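Local atomic coordinates of aminotransferase AspB (Helicobacter pylori 26695, PDB entry 3EZS), a protein that probably works as a pyridoxal 5'-phosphate-dependent aminotransferase of class I and II, passing amino groups between amino acids and keto acids. Residues L295-K298 with L304-P307. Numbering follows the deposited sequence.
Sequences LARK and LIYP
R297 reaches from the last turn of its helix to the backbone carbonyl of I305, and NH2 makes the main bond, 2.9 Å to I305 O with an N-H...O angle of 167°. The oxygen lies almost in the guanidinium plane, so it is met edge-on, whereas NH2 itself stands 44° out of the carbonyl plane. NE adds a weak, bent bond to the same oxygen (3.5 Å between R297 NE and I305 O), making an uneven fork. A water bridges the pair a second time: I305 N donates to it over 2.7 Å, and R297 NE does so weakly. Both backbone polar groups of I305 are thereby tied to one side chain, though the water-mediated half is weak on the R297 side. P307 CB comes to 4.1 Å from R297 NH2, a loose van der Waals contact with the guanidinium.

Alongside the polar contact, the I305 methyl CD1 packs on the helix backbone, 3.6 Å from A296 C, and meets A296 CB at 3.7 Å. CG1 of I305 is anti to the carbonyl carbon (chi1 -57°) and CD1 lies anti to CA, which carries the methyl to the helix surface between A296 and R297.

In the second shell, a salt bridge from R297 NH2 to E201 gives the guanidinium another anchor, and E201 is also backbone-bonded to P307; the acid therefore links both sides of the contact. A296 also packs on L354, while L295 turns from the loop toward helix 358-372. The loop leaving helix 280-299 thus packs back against its own helix end before entering strand 311-315, an outermost strand, within this chain, of the small antiparallel sheet; sheet and helices are consistent with the C-terminal small domain of a fold type I enzyme.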
# COMPACT_ATOMS: atom_id res chain seq x y z
N LEU A 295 7.72 28.73 22.91
CA LEU A 295 9.10 28.83 23.40
C LEU A 295 10.01 29.37 22.29
O LEU A 295 10.78 30.32 22.52
CB LEU A 295 9.60 27.46 23.88
CG LEU A 295 11.06 27.40 24.30
CD1 LEU A 295 11.34 28.36 25.47
CD2 LEU A 295 11.44 25.98 24.62
N ALA A 296 9.91 28.76 21.11
CA ALA A 296 10.69 29.16 19.94
C ALA A 296 10.48 30.63 19.62
O ALA A 296 11.44 31.34 19.29
CB ALA A 296 10.32 28.28 18.72
N ARG A 297 9.22 31.08 19.73
CA ARG A 297 8.88 32.47 19.43
C ARG A 297 9.50 33.44 20.45
O ARG A 297 9.90 34.55 20.09
CB ARG A 297 7.36 32.64 19.35
CG ARG A 297 6.95 34.02 18.82
CD ARG A 297 5.44 34.19 18.72
NE ARG A 297 4.84 33.20 17.81
CZ ARG A 297 4.16 32.10 18.16
NH1 ARG A 297 3.94 31.80 19.43
NH2 ARG A 297 3.68 31.31 17.22
N LYS A 298 9.57 33.04 21.70
CA LYS A 298 10.24 33.87 22.69
C LYS A 298 11.74 33.96 22.41
O LYS A 298 12.34 35.01 22.57
CB LYS A 298 10.05 33.32 24.11
CG LYS A 298 8.64 33.35 24.65
CD LYS A 298 8.63 32.86 26.10
CE LYS A 298 7.21 32.75 26.71
NZ LYS A 298 6.51 34.05 26.75
N LEU A 304 9.32 35.33 12.28
CA LEU A 304 7.93 34.95 12.16
C LEU A 304 7.75 33.43 12.34
O LEU A 304 8.31 32.64 11.58
CB LEU A 304 7.39 35.37 10.79
CG LEU A 304 5.91 35.11 10.48
CD1 LEU A 304 4.96 35.70 11.54
CD2 LEU A 304 5.61 35.69 9.12
N ILE A 305 6.99 33.05 13.36
CA ILE A 305 6.65 31.64 13.61
C ILE A 305 5.11 31.56 13.63
O ILE A 305 4.47 32.09 14.55
CB ILE A 305 7.27 31.10 14.93
CG1 ILE A 305 8.80 31.27 14.91
CG2 ILE A 305 6.91 29.62 15.15
CD1 ILE A 305 9.48 30.85 16.19
N TYR A 306 4.53 30.97 12.59
CA TYR A 306 3.07 30.81 12.54
C TYR A 306 2.63 29.84 13.63
O TYR A 306 3.34 28.87 13.90
CB TYR A 306 2.62 30.31 11.17
CG TYR A 306 2.86 31.30 10.03
CD1 TYR A 306 2.18 32.52 9.98
CD2 TYR A 306 3.72 30.99 8.98
CE1 TYR A 306 2.40 33.41 8.93
CE2 TYR A 306 3.94 31.85 7.94
CZ TYR A 306 3.28 33.06 7.91
OH TYR A 306 3.52 33.89 6.87
N PRO A 307 1.47 30.06 14.25
CA PRO A 307 0.99 29.16 15.32
C PRO A 307 0.35 27.83 14.85
O PRO A 307 -0.68 27.40 15.40
CB PRO A 307 -0.01 30.04 16.09
CG PRO A 307 -0.59 30.94 15.03
CD PRO A 307 0.51 31.16 14.00
O HOH W 1 5.84 34.83 15.00